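Local coordinates for catabolite control protein A (Lactococcus lactis, PDB 2O20) that probably acts as a global DNA-binding regulator of transcription, governing carbon catabolite repression and activation so that energy sources are used economically, at residues D[191-194]-D[195-199]; D[202-205]-D[206-210]; D[220-224]-D[225-229]; D[262-265]-D[266-270]; D[293-296]-D[297-301]. The protein carries 1 engineered substitution. All blocks are in the same frame, centred on the assembly; numbering follows the deposited sequence.

Contact 1 (D[191-194]-D[195-199]). With SO4 (sulfate ion), chain L.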
loop_
_atom_site.group_PDB
_atom_site.type_symbol
_atom_site.label_atom_id
_atom_site.label_comp_id
_atom_site.label_asym_id
_atom_site.label_seq_id
_atom_site.Cartn_x
_atom_site.Cartn_y
_atom_site.Cartn_z
ATOM N N LYS D 191 4.942 14.117 21.971
ATOM C CA LYS D 191 6.272 14.737 22.147
ATOM C C LYS D 191 6.888 15.255 20.847
ATOM O O LYS D 191 7.695 16.186 20.866
ATOM C CB LYS D 191 7.241 13.745 22.815
ATOM C CG LYS D 191 6.773 13.318 24.202
ATOM C CD LYS D 191 7.839 12.584 25.008
ATOM C CE LYS D 191 7.816 11.086 24.759
ATOM N NZ LYS D 191 8.923 10.383 25.487
ATOM N N ASP D 192 6.497 14.645 19.731
ATOM C CA ASP D 192 6.961 15.027 18.402
ATOM C C ASP D 192 6.377 16.373 17.944
ATOM O O ASP D 192 5.200 16.655 18.169
ATOM C CB ASP D 192 6.595 13.912 17.415
ATOM C CG ASP D 192 7.246 12.585 17.778
ATOM O OD1 ASP D 192 8.275 12.604 18.476
ATOM O OD2 ASP D 192 6.746 11.522 17.363
ATOM N N VAL D 193 7.202 17.175 17.272
ATOM C CA VAL D 193 6.853 18.565 16.937
ATOM C C VAL D 193 5.540 18.662 16.157
ATOM O O VAL D 193 4.659 19.438 16.504
ATOM C CB VAL D 193 7.978 19.264 16.141
ATOM C CG1 VAL D 193 7.535 20.653 15.661
ATOM C CG2 VAL D 193 9.230 19.381 16.985
ATOM N N GLU D 194 5.437 17.859 15.103
ATOM C CA GLU D 194 4.243 17.783 14.257
ATOM C C GLU D 194 2.945 17.527 15.037
ATOM O O GLU D 194 1.892 18.077 14.710
ATOM C CB GLU D 194 4.427 16.721 13.155
ATOM C CG GLU D 194 4.930 15.355 13.617
ATOM C CD GLU D 194 6.473 15.220 13.697
ATOM O OE1 GLU D 194 7.207 16.241 13.739
ATOM O OE2 GLU D 194 6.939 14.056 13.723
ATOM N N ASN D 195 3.040 16.719 16.087
ATOM C CA ASN D 195 1.882 16.423 16.947
ATOM C C ASN D 195 1.541 17.506 17.994
ATOM O O ASN D 195 0.375 17.723 18.313
ATOM C CB ASN D 195 2.090 15.068 17.610
ATOM C CG ASN D 195 1.957 13.941 16.628
ATOM O OD1 ASN D 195 1.149 14.038 15.704
ATOM N ND2 ASN D 195 2.756 12.873 16.792
ATOM N N THR D 196 2.556 18.180 18.513
ATOM C CA THR D 196 2.346 19.407 19.302
ATOM C C THR D 196 1.728 20.505 18.431
ATOM O O THR D 196 0.906 21.257 18.906
ATOM C CB THR D 196 3.649 19.875 19.957
ATOM O OG1 THR D 196 4.649 19.998 18.955
ATOM C CG2 THR D 196 4.135 18.880 20.958
ATOM N N GLU D 197 2.058 20.544 17.135
ATOM C CA GLU D 197 1.433 21.494 16.190
ATOM C C GLU D 197 -0.041 21.139 15.915
ATOM O O GLU D 197 -0.891 22.024 15.884
ATOM C CB GLU D 197 2.226 21.572 14.875
ATOM C CG GLU D 197 3.698 22.001 15.034
ATOM C CD GLU D 197 3.924 23.504 15.042
ATOM O OE1 GLU D 197 2.950 24.284 14.933
ATOM O OE2 GLU D 197 5.104 23.909 15.159
ATOM N N ARG D 198 -0.338 19.843 15.719
ATOM C CA ARG D 198 -1.716 19.376 15.592
ATOM C C ARG D 198 -2.523 19.740 16.842
ATOM O O ARG D 198 -3.652 20.233 16.745
ATOM C CB ARG D 198 -1.759 17.851 15.360
ATOM C CG ARG D 198 -1.261 17.450 13.981
ATOM C CD ARG D 198 -1.250 15.934 13.876
ATOM N NE ARG D 198 -0.960 15.473 12.525
ATOM C CZ ARG D 198 0.174 14.897 12.133
ATOM N NH1 ARG D 198 1.196 14.738 12.952
ATOM N NH2 ARG D 198 0.297 14.485 10.887
ATOM N N MET D 199 -1.943 19.501 18.011
ATOM C CA MET D 199 -2.587 19.883 19.290
ATOM C C MET D 199 -2.928 21.372 19.398
ATOM O O MET D 199 -4.025 21.718 19.843
ATOM C CB MET D 199 -1.720 19.496 20.486
ATOM C CG MET D 199 -2.398 19.755 21.798
ATOM S SD MET D 199 -3.720 18.576 22.153
ATOM C CE MET D 199 -2.833 17.499 23.288
HETATM S S SO4 L . 3.672 11.022 13.586
HETATM O O1 SO4 L . 4.841 11.565 14.287
HETATM O O2 SO4 L . 2.682 10.596 14.578
HETATM O O3 SO4 L . 3.105 12.054 12.716
HETATM O O4 SO4 L . 4.094 9.868 12.790
#

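Contact 2 (D[202-205]-D[206-210])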
loop_
_atom_site.group_PDB
_atom_site.type_symbol
_atom_site.label_atom_id
_atom_site.label_comp_id
_atom_site.label_asym_id
_atom_site.label_seq_id
_atom_site.Cartn_x
_atom_site.Cartn_y
_atom_site.Cartn_z
ATOM N N TYR D 202 -5.928 22.071 16.972
ATOM C CA TYR D 202 -7.129 21.479 17.589
ATOM C C TYR D 202 -7.707 22.333 18.737
ATOM O O TYR D 202 -8.909 22.615 18.780
ATOM C CB TYR D 202 -6.757 20.060 18.070
ATOM C CG TYR D 202 -7.737 19.296 18.954
ATOM C CD1 TYR D 202 -8.955 18.815 18.460
ATOM C CD2 TYR D 202 -7.404 19.001 20.269
ATOM C CE1 TYR D 202 -9.833 18.071 19.273
ATOM C CE2 TYR D 202 -8.251 18.229 21.081
ATOM C CZ TYR D 202 -9.465 17.792 20.582
ATOM O OH TYR D 202 -10.281 17.077 21.414
ATOM N N GLN D 203 -6.837 22.714 19.655
ATOM C CA GLN D 203 -7.205 23.543 20.795
ATOM C C GLN D 203 -7.689 24.943 20.430
ATOM O O GLN D 203 -8.627 25.458 21.058
ATOM C CB GLN D 203 -6.030 23.646 21.766
ATOM C CG GLN D 203 -5.782 22.359 22.568
ATOM C CD GLN D 203 -4.409 22.368 23.219
ATOM O OE1 GLN D 203 -3.537 23.175 22.853
ATOM N NE2 GLN D 203 -4.204 21.487 24.174
ATOM N N GLU D 204 -7.038 25.544 19.439
ATOM C CA GLU D 204 -7.444 26.822 18.857
ATOM C C GLU D 204 -8.888 26.771 18.331
ATOM O O GLU D 204 -9.684 27.661 18.606
ATOM C CB GLU D 204 -6.478 27.134 17.723
ATOM C CG GLU D 204 -6.625 28.473 17.027
ATOM C CD GLU D 204 -5.507 28.701 16.019
ATOM O OE1 GLU D 204 -4.346 28.928 16.462
ATOM O OE2 GLU D 204 -5.774 28.647 14.791
ATOM N N ALA D 205 -9.229 25.713 17.591
ATOM C CA ALA D 205 -10.600 25.537 17.099
ATOM C C ALA D 205 -11.621 25.409 18.247
ATOM O O ALA D 205 -12.666 26.066 18.222
ATOM C CB ALA D 205 -10.683 24.347 16.142
ATOM N N LEU D 206 -11.320 24.588 19.255
ATOM C CA LEU D 206 -12.234 24.395 20.403
ATOM C C LEU D 206 -12.487 25.721 21.151
ATOM O O LEU D 206 -13.624 26.067 21.443
ATOM C CB LEU D 206 -11.684 23.361 21.392
ATOM C CG LEU D 206 -11.505 21.920 20.860
ATOM C CD1 LEU D 206 -11.086 20.979 21.974
ATOM C CD2 LEU D 206 -12.778 21.390 20.198
ATOM N N LEU D 207 -11.404 26.401 21.489
ATOM C CA LEU D 207 -11.435 27.736 22.123
ATOM C C LEU D 207 -12.337 28.774 21.447
ATOM O O LEU D 207 -13.071 29.520 22.116
ATOM C CB LEU D 207 -10.029 28.287 22.126
ATOM C CG LEU D 207 -9.238 28.139 23.408
ATOM C CD1 LEU D 207 -7.730 28.229 23.138
ATOM C CD2 LEU D 207 -9.652 29.272 24.287
ATOM N N GLU D 208 -12.258 28.848 20.129
ATOM C CA GLU D 208 -13.045 29.819 19.376
ATOM C C GLU D 208 -14.530 29.486 19.374
ATOM O O GLU D 208 -15.358 30.386 19.225
ATOM C CB GLU D 208 -12.536 29.951 17.956
ATOM C CG GLU D 208 -11.176 30.624 17.826
ATOM C CD GLU D 208 -10.656 30.543 16.394
ATOM O OE1 GLU D 208 -11.401 30.001 15.551
ATOM O OE2 GLU D 208 -9.519 30.987 16.119
ATOM N N ALA D 209 -14.860 28.204 19.575
ATOM C CA ALA D 209 -16.240 27.743 19.708
ATOM C C ALA D 209 -16.728 27.627 21.164
ATOM O O ALA D 209 -17.792 27.084 21.393
ATOM C CB ALA D 209 -16.390 26.367 18.991
ATOM N N ASN D 210 -15.942 28.098 22.134
ATOM C CA ASN D 210 -16.270 27.994 23.568
ATOM C C ASN D 210 -16.473 26.527 24.022
ATOM O O ASN D 210 -17.336 26.213 24.843
ATOM C CB ASN D 210 -17.470 28.885 23.947
ATOM C CG ASN D 210 -17.177 30.366 23.775
ATOM O OD1 ASN D 210 -16.695 30.796 22.735
ATOM N ND2 ASN D 210 -17.490 31.156 24.796
#

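Contact 3 (D[220-224]-D[225-229])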
loop_
_atom_site.group_PDB
_atom_site.type_symbol
_atom_site.label_atom_id
_atom_site.label_comp_id
_atom_site.label_asym_id
_atom_site.label_seq_id
_atom_site.Cartn_x
_atom_site.Cartn_y
_atom_site.Cartn_z
ATOM N N GLU D 220 -3.138 9.227 22.218
ATOM C CA GLU D 220 -1.771 9.157 21.706
ATOM C C GLU D 220 -1.240 7.744 21.400
ATOM O O GLU D 220 -1.705 6.737 21.943
ATOM C CB GLU D 220 -0.799 9.749 22.736
ATOM C CG GLU D 220 -0.913 11.234 22.990
ATOM C CD GLU D 220 0.146 11.648 23.993
ATOM O OE1 GLU D 220 1.359 11.461 23.683
ATOM O OE2 GLU D 220 -0.232 12.113 25.088
ATOM N N GLY D 221 -0.230 7.690 20.549
ATOM C CA GLY D 221 0.524 6.451 20.275
ATOM C C GLY D 221 -0.077 5.491 19.263
ATOM O O GLY D 221 0.179 4.273 19.303
ATOM N N ASN D 222 -0.863 6.042 18.343
ATOM C CA ASN D 222 -1.671 5.264 17.413
ATOM C C ASN D 222 -1.162 5.365 16.005
ATOM O O ASN D 222 -1.117 6.457 15.453
ATOM C CB ASN D 222 -3.111 5.747 17.476
ATOM C CG ASN D 222 -3.730 5.430 18.791
ATOM O OD1 ASN D 222 -3.896 4.250 19.125
ATOM N ND2 ASN D 222 -4.027 6.463 19.586
ATOM N N TYR D 223 -0.770 4.217 15.450
ATOM C CA TYR D 223 -0.101 4.155 14.145
ATOM C C TYR D 223 -0.705 3.173 13.135
ATOM O O TYR D 223 -0.559 3.394 11.929
ATOM C CB TYR D 223 1.389 3.838 14.347
ATOM C CG TYR D 223 2.183 4.932 15.059
ATOM C CD1 TYR D 223 2.624 6.055 14.365
ATOM C CD2 TYR D 223 2.482 4.844 16.421
ATOM C CE1 TYR D 223 3.344 7.062 14.996
ATOM C CE2 TYR D 223 3.177 5.862 17.062
ATOM C CZ TYR D 223 3.624 6.960 16.339
ATOM O OH TYR D 223 4.350 7.982 16.953
ATOM N N SER D 224 -1.411 2.149 13.616
ATOM C CA SER D 224 -1.872 1.037 12.805
ATOM C C SER D 224 -3.401 0.936 12.653
ATOM O O SER D 224 -4.186 1.484 13.458
ATOM C CB SER D 224 -1.318 -0.268 13.392
ATOM O OG SER D 224 -2.021 -0.699 14.546
ATOM N N TYR D 225 -3.807 0.240 11.591
ATOM C CA TYR D 225 -5.212 -0.130 11.363
ATOM C C TYR D 225 -5.828 -0.860 12.580
ATOM O O TYR D 225 -6.909 -0.486 13.048
ATOM C CB TYR D 225 -5.297 -1.050 10.116
ATOM C CG TYR D 225 -6.663 -1.575 9.781
ATOM C CD1 TYR D 225 -7.632 -0.757 9.189
ATOM C CD2 TYR D 225 -6.988 -2.916 10.005
ATOM C CE1 TYR D 225 -8.901 -1.272 8.871
ATOM C CE2 TYR D 225 -8.240 -3.418 9.684
ATOM C CZ TYR D 225 -9.189 -2.581 9.127
ATOM O OH TYR D 225 -10.423 -3.123 8.826
ATOM N N GLU D 226 -5.099 -1.820 13.142
ATOM C CA GLU D 226 -5.598 -2.567 14.326
ATOM C C GLU D 226 -5.752 -1.658 15.561
ATOM O O GLU D 226 -6.686 -1.804 16.333
ATOM C CB GLU D 226 -4.762 -3.794 14.686
ATOM C CG GLU D 226 -5.042 -5.043 13.835
ATOM C CD GLU D 226 -6.485 -5.541 13.888
ATOM O OE1 GLU D 226 -7.178 -5.414 14.935
ATOM O OE2 GLU D 226 -6.930 -6.082 12.856
ATOM N N GLN D 227 -4.883 -0.675 15.714
ATOM C CA GLN D 227 -5.019 0.256 16.820
ATOM C C GLN D 227 -6.277 1.108 16.649
ATOM O O GLN D 227 -6.994 1.369 17.630
ATOM C CB GLN D 227 -3.774 1.137 16.947
ATOM C CG GLN D 227 -2.586 0.422 17.570
ATOM C CD GLN D 227 -1.331 1.301 17.589
ATOM O OE1 GLN D 227 -0.892 1.811 16.554
ATOM N NE2 GLN D 227 -0.798 1.538 18.777
ATOM N N GLY D 228 -6.525 1.565 15.421
ATOM C CA GLY D 228 -7.723 2.360 15.081
ATOM C C GLY D 228 -8.990 1.607 15.423
ATOM O O GLY D 228 -9.890 2.165 16.055
ATOM N N LYS D 229 -9.067 0.356 14.992
ATOM C CA LYS D 229 -10.208 -0.513 15.295
ATOM C C LYS D 229 -10.496 -0.635 16.781
ATOM O O LYS D 229 -11.663 -0.574 17.201
ATOM C CB LYS D 229 -9.988 -1.920 14.721
ATOM C CG LYS D 229 -10.277 -2.032 13.230
ATOM C CD LYS D 229 -10.560 -3.503 12.770
ATOM C CE LYS D 229 -9.356 -4.371 12.968
ATOM N NZ LYS D 229 -9.523 -5.783 12.367
#

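Contact 4 (D[262-265]-D[266-270])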
loop_
_atom_site.group_PDB
_atom_site.type_symbol
_atom_site.label_atom_id
_atom_site.label_comp_id
_atom_site.label_asym_id
_atom_site.label_seq_id
_atom_site.Cartn_x
_atom_site.Cartn_y
_atom_site.Cartn_z
ATOM N N GLY D 262 -22.467 -1.121 13.878
ATOM C CA GLY D 262 -23.750 -0.523 13.463
ATOM C C GLY D 262 -23.969 0.925 13.869
ATOM O O GLY D 262 -25.092 1.384 13.961
ATOM N N VAL D 263 -22.895 1.631 14.156
ATOM C CA VAL D 263 -22.931 3.048 14.447
ATOM C C VAL D 263 -23.205 3.779 13.141
ATOM O O VAL D 263 -22.644 3.426 12.121
ATOM C CB VAL D 263 -21.593 3.504 15.088
ATOM C CG1 VAL D 263 -21.507 5.034 15.159
ATOM C CG2 VAL D 263 -21.438 2.875 16.468
ATOM N N LYS D 264 -24.111 4.762 13.162
ATOM C CA LYS D 264 -24.463 5.438 11.925
ATOM C C LYS D 264 -23.440 6.490 11.551
ATOM O O LYS D 264 -23.204 7.444 12.300
ATOM C CB LYS D 264 -25.850 6.076 12.030
ATOM C CG LYS D 264 -26.955 5.103 12.242
ATOM C CD LYS D 264 -28.239 5.865 12.497
ATOM C CE LYS D 264 -29.484 5.039 12.276
ATOM N NZ LYS D 264 -30.671 5.935 11.990
ATOM N N VAL D 265 -22.845 6.327 10.376
ATOM C CA VAL D 265 -21.843 7.276 9.893
ATOM C C VAL D 265 -22.398 7.894 8.594
ATOM O O VAL D 265 -22.721 7.164 7.662
ATOM C CB VAL D 265 -20.459 6.529 9.634
ATOM C CG1 VAL D 265 -19.423 7.422 8.950
ATOM C CG2 VAL D 265 -19.871 5.960 10.919
ATOM N N PRO D 266 -22.447 9.239 8.490
ATOM C CA PRO D 266 -21.988 10.268 9.421
ATOM C C PRO D 266 -23.028 10.810 10.412
ATOM O O PRO D 266 -22.742 11.780 11.117
ATOM C CB PRO D 266 -21.563 11.395 8.476
ATOM C CG PRO D 266 -22.551 11.316 7.398
ATOM C CD PRO D 266 -22.842 9.831 7.200
ATOM N N GLU D 267 -24.207 10.192 10.473
ATOM C CA GLU D 267 -25.310 10.746 11.272
ATOM C C GLU D 267 -24.998 10.864 12.760
ATOM O O GLU D 267 -25.303 11.909 13.373
ATOM C CB GLU D 267 -26.575 9.907 11.069
ATOM C CG GLU D 267 -27.199 10.032 9.653
ATOM C CD GLU D 267 -26.557 9.153 8.539
ATOM O OE1 GLU D 267 -25.661 8.273 8.795
ATOM O OE2 GLU D 267 -26.969 9.372 7.363
ATOM N N ASP D 268 -24.419 9.801 13.333
ATOM C CA ASP D 268 -24.083 9.722 14.755
ATOM C C ASP D 268 -22.587 9.776 15.064
ATOM O O ASP D 268 -22.186 10.015 16.215
ATOM C CB ASP D 268 -24.684 8.449 15.359
ATOM C CG ASP D 268 -26.201 8.473 15.374
ATOM O OD1 ASP D 268 -26.800 9.573 15.347
ATOM O OD2 ASP D 268 -26.814 7.402 15.430
ATOM N N PHE D 269 -21.752 9.523 14.060
ATOM C CA PHE D 269 -20.297 9.573 14.242
ATOM C C PHE D 269 -19.614 10.005 12.935
ATOM O O PHE D 269 -19.919 9.454 11.881
ATOM C CB PHE D 269 -19.697 8.252 14.749
ATOM C CG PHE D 269 -18.358 8.446 15.435
ATOM C CD1 PHE D 269 -18.289 8.616 16.820
ATOM C CD2 PHE D 269 -17.205 8.520 14.704
ATOM C CE1 PHE D 269 -17.060 8.853 17.440
ATOM C CE2 PHE D 269 -15.978 8.793 15.306
ATOM C CZ PHE D 269 -15.917 8.934 16.686
ATOM N N GLU D 270 -18.711 10.975 13.037
ATOM C CA GLU D 270 -18.016 11.542 11.879
ATOM C C GLU D 270 -16.505 11.404 12.054
ATOM O O GLU D 270 -15.999 11.473 13.162
ATOM C CB GLU D 270 -18.343 13.016 11.719
ATOM C CG GLU D 270 -19.823 13.370 11.517
ATOM C CD GLU D 270 -20.019 14.841 11.212
ATOM O OE1 GLU D 270 -19.522 15.330 10.178
ATOM O OE2 GLU D 270 -20.646 15.540 12.055
HETATM O O HOH W 1 -25.501 5.259 15.623
#

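Contact 5 (D[293-296]-D[297-301])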
loop_
_atom_site.group_PDB
_atom_site.type_symbol
_atom_site.label_atom_id
_atom_site.label_comp_id
_atom_site.label_asym_id
_atom_site.label_seq_id
_atom_site.Cartn_x
_atom_site.Cartn_y
_atom_site.Cartn_z
ATOM N N PRO D 293 -0.025 16.482 -0.346
ATOM C CA PRO D 293 0.550 16.262 -1.681
ATOM C C PRO D 293 1.757 15.324 -1.589
ATOM O O PRO D 293 2.911 15.743 -1.700
ATOM C CB PRO D 293 0.898 17.684 -2.123
ATOM C CG PRO D 293 1.361 18.311 -0.824
ATOM C CD PRO D 293 0.444 17.755 0.238
ATOM N N LEU D 294 1.474 14.032 -1.392
ATOM C CA LEU D 294 2.504 13.057 -1.030
ATOM C C LEU D 294 3.633 12.891 -2.072
ATOM O O LEU D 294 4.802 12.888 -1.722
ATOM C CB LEU D 294 1.849 11.719 -0.749
ATOM C CG LEU D 294 0.862 11.626 0.449
ATOM C CD1 LEU D 294 0.452 10.185 0.583
ATOM C CD2 LEU D 294 1.461 12.126 1.729
ATOM N N TYR D 295 3.283 12.726 -3.339
ATOM C CA TYR D 295 4.302 12.688 -4.383
ATOM C C TYR D 295 5.194 13.940 -4.362
ATOM O O TYR D 295 6.405 13.846 -4.444
ATOM C CB TYR D 295 3.640 12.551 -5.751
ATOM C CG TYR D 295 4.623 12.484 -6.907
ATOM C CD1 TYR D 295 5.110 11.265 -7.341
ATOM C CD2 TYR D 295 5.049 13.631 -7.564
ATOM C CE1 TYR D 295 6.000 11.188 -8.404
ATOM C CE2 TYR D 295 5.949 13.565 -8.629
ATOM C CZ TYR D 295 6.423 12.329 -9.035
ATOM O OH TYR D 295 7.307 12.239 -10.092
ATOM N N ASP D 296 4.580 15.102 -4.215
ATOM C CA ASP D 296 5.311 16.380 -4.187
ATOM C C ASP D 296 6.205 16.546 -2.965
ATOM O O ASP D 296 7.255 17.166 -3.033
ATOM C CB ASP D 296 4.314 17.531 -4.253
ATOM C CG ASP D 296 3.643 17.652 -5.614
ATOM O OD1 ASP D 296 4.232 17.181 -6.622
ATOM O OD2 ASP D 296 2.560 18.269 -5.682
ATOM N N LEU D 297 5.784 15.999 -1.828
ATOM C CA LEU D 297 6.623 16.024 -0.645
ATOM C C LEU D 297 7.958 15.338 -0.899
ATOM O O LEU D 297 9.004 15.872 -0.519
ATOM C CB LEU D 297 5.900 15.346 0.555
ATOM C CG LEU D 297 4.724 16.046 1.225
ATOM C CD1 LEU D 297 4.034 15.113 2.175
ATOM C CD2 LEU D 297 5.172 17.304 1.981
ATOM N N GLY D 298 7.911 14.147 -1.518
ATOM C CA GLY D 298 9.106 13.396 -1.960
ATOM C C GLY D 298 9.931 14.106 -3.055
ATOM O O GLY D 298 11.160 14.199 -2.958
ATOM N N ALA D 299 9.261 14.578 -4.104
ATOM C CA ALA D 299 9.939 15.273 -5.204
ATOM C C ALA D 299 10.633 16.537 -4.709
ATOM O O ALA D 299 11.807 16.792 -5.031
ATOM C CB ALA D 299 8.959 15.592 -6.321
ATOM N N VAL D 300 9.922 17.328 -3.907
ATOM C CA VAL D 300 10.465 18.582 -3.374
ATOM C C VAL D 300 11.663 18.291 -2.477
ATOM O O VAL D 300 12.676 18.991 -2.551
ATOM C CB VAL D 300 9.356 19.439 -2.653
ATOM C CG1 VAL D 300 9.958 20.567 -1.859
ATOM C CG2 VAL D 300 8.385 19.993 -3.687
ATOM N N ALA D 301 11.554 17.243 -1.653
ATOM C CA ALA D 301 12.646 16.828 -0.784
ATOM C C ALA D 301 13.867 16.397 -1.576
ATOM O O ALA D 301 15.011 16.726 -1.218
ATOM C CB ALA D 301 12.203 15.696 0.103
#

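Contact 1 (D[191-194]-D[195-199])
N195 and T196 both return to D192 in the first turn of helix 193-208, part of a beta-alpha-beta unit of the LacI-family sugar-binding domain: T196 N donates to D192 O at 3.1 Å, and N195 N makes a weak bond to the same carbonyl. The N195 amide nitrogen reaches a sulfate, probably from the crystallisation liquor, and ND2 gives SO4 O2 a nearly straight bond (3.2 Å, 174°). R198 NH1 reaches SO4 O3 more weakly at 3.3 Å, and it also donates to N195 OD1 at 2.8 Å from above the amide plane. ND2 has a further acceptor in S189 O. A leucine here would probably cost the sulfate its straight bond and leave both R198 NH1 and S189 O short of a partner. One shell out, T150 and I151 bind the E194 carboxylate, and S129 holds D192 OD1. The E194 and R198 end groups are turned 73° apart, with OE2 5.8 Å from NH1, too far for a salt bridge. T196 takes chi1 54°, placing OG1 between backbone N and carbonyl carbon; OG1 bonds V193 O at an unusually short 2.5 Å, no measure of strength, and E197 N donates to this same oxygen at 2.9 Å.

Contact 2 (D[202-205]-D[206-210])
Y202 and L206 make the tight side of this helical turn. The L206 methyl CD1 lies over one face of the Y202 ring, 4.1 Å from its centroid and 21° off the normal, a CH-pi contact displaced toward the hydroxyl end, where CD1 is 3.8 Å from Y202 CZ. The ring gets there because Y202 has CG anti to the backbone nitrogen (chi1 170°), while L206 CG settles 3.4 Å from Y202 O. That carbonyl accepts from L206 N at 3.2 Å. Beyond the segments, Y202 OH is hydrogen-bonded to I183 O and the ring meets Y185 edge-to-face, so the aromatic group is fixed from several directions. These links join the helix of the beta-alpha-beta unit formed by strand 183-186, helix 193-208 and strand 218-219 to its first strand. The unit's helix also ends here, in a Schellman motif: N210, with positive phi, is the C-prime residue, N210 N returns to L207 O at 3.2 Å, and I211 N reaches L206 O. The solvent side, with E204, E208 and L207, is looser. E204 and E208 run side by side with carboxylate planes 18° apart; their like-charged OE2 atoms stay 4.6 Å from each other, and E208 OE2 rests 3.9 Å from E204 CG. Even so, E208 OE1 is hydrogen-bonded to Y169 OH, whereas E204 OE1 has a weak bond to H165 NE2. L207 is exposed, with CB 3.3 Å from Q203 O as its close approach to the preceding turn.

Contact 3 (D[220-224]-D[225-229])
Q227 stretches back along S224 with an extended chain (chi2 176°), and S224 turns OG between its own nitrogen and carbonyl carbon (chi1 77°); together these torsions make a capping box at the start of helix 225-237. In one direction Q227 N donates to S224 OG at 3.1 Å. In the other S224 N donates to Q227 OE1 at 3.0 Å, lying in the amide plane on a lone pair. The same oxygen accepts a second, shorter bond from Y223 N, 2.7 Å long, whose donor stands above that plane. Two backbone N-H groups thus grip OE1, while NE2 gives its own bond to G221 O at 3.0 Å with the acceptor tilted from the amide plane. Bound at both ends, the amide has little freedom to flip. The N222 amide crosses it obliquely, planes 60° apart, with N222 OD1 3.8 Å from Q227 CB. S224 O starts the regular helical pattern by accepting from G228 N at 3.1 Å. Within the first helical turn, K229 NZ forms a salt bridge with E226 OE2 at 2.7 Å. The loop leads from strand 218-219 into helix 225-237; G221 and N222 have backbone bonds to G188 and M187, just beyond strand 183-186, and Y225 bonds S256 of helix 248-260 while its ring meets Y282 of the second subunit.

Contact 4 (D[262-265]-D[266-270])
K264 and D268 close a tight turn in the loop joining helix 248-260 to strand 270-272, with a cis peptide between V265 and P266 at its corner; the loop opens at G262, whose positive phi belongs to a Schellman motif ending that helix. Among the hydrogen bonds, D268 N donates to K264 O at 2.8 Å, from above the carbonyl plane, and F269 N adds a weak bond of 3.1 Å to the same oxygen. P266 O has an outside partner in K332 NZ. A water spans the turn as well, accepting from K264 N at 2.9 Å and donating to D268 OD2 at 2.5 Å. Electrostatic contact is slight: the two side chains run alongside each other, and K264 CD lies 3.6 Å from D268 OD2, but NZ stays 5.4 Å from that oxygen and forms no salt bridge. Replacing P266 by an alanine would probably let the V265 peptide relax to trans, swinging D268 N and F269 N away from K264 O and leaving this carbonyl without its donors. Apolar packing comes from V263, whose CG1 stands anti to the backbone N (chi1 169°) and meets F269 CB at 3.7 Å; M258 of helix 248-260 touches both residues. F269 O is buried with no polar partner, but V265 CA approaches it at 3.5 Å in a CA-H...O contact, with an angle of 147° at the hydrogen.

Contact 5 (D[293-296]-D[297-301])
P293 and L297 start the i to i+4 ladder of helix 294-309: L297 N donates to P293 O at 2.9 Å, G298 N reaches L294 O weakly at 3.4 Å, and A299 N and V300 N follow to Y295 O (3.0 Å) and D296 O (2.8 Å). P293 holds the N-cap position. The buried leucines L294 and L297 cross at an angle, with CD2 of L294 4.0 Å from CD1 of L297, and L297 CG sits 3.5 Å from P293 O. V300 is closer still to the backbone: its CG2, beside its own nitrogen with CG1 anti to it (chi1 168°), comes within 3.1 Å of D296 O. The Y295 ring approaches A299 obliquely, CE2 lying 4.3 Å from CB, and D296 OD1 stands at the ring edge, in its plane. The hydroxyl of Y295 is hydrogen-bonded to D87 of helix 76-91. This first part of the helix packs between that helix, where L294 touches Y77 and A80, and the six-stranded sheet, where L297, V300 and A301 lie on V160 of strand 159-161 and L297 and A301 also on V148 of strand 145-148.

Overall arrangement
Contacts 1 and 2 follow one another on helix 193-208, their centres 16 Å apart; contact 1 is at its start and contact 2 at its end. Contact 1 also touches contact 3, D192 OD2 lying 4.3 Å from Y223 OH, and both border the bound sulfate: N195 bonds it and R198 does so weakly, and the Y223 side chain is about 4 Å away. Such an ion is consistent with a pocket for ligands, though none is proved. Contact 4 lies well away from the sulfate region, its centre 28 Å from that of contact 1. Contact 5 packs against the six-stranded sheet, about 10 Å from contact 1 between nearest atoms and on the opposite side of the chain's centre.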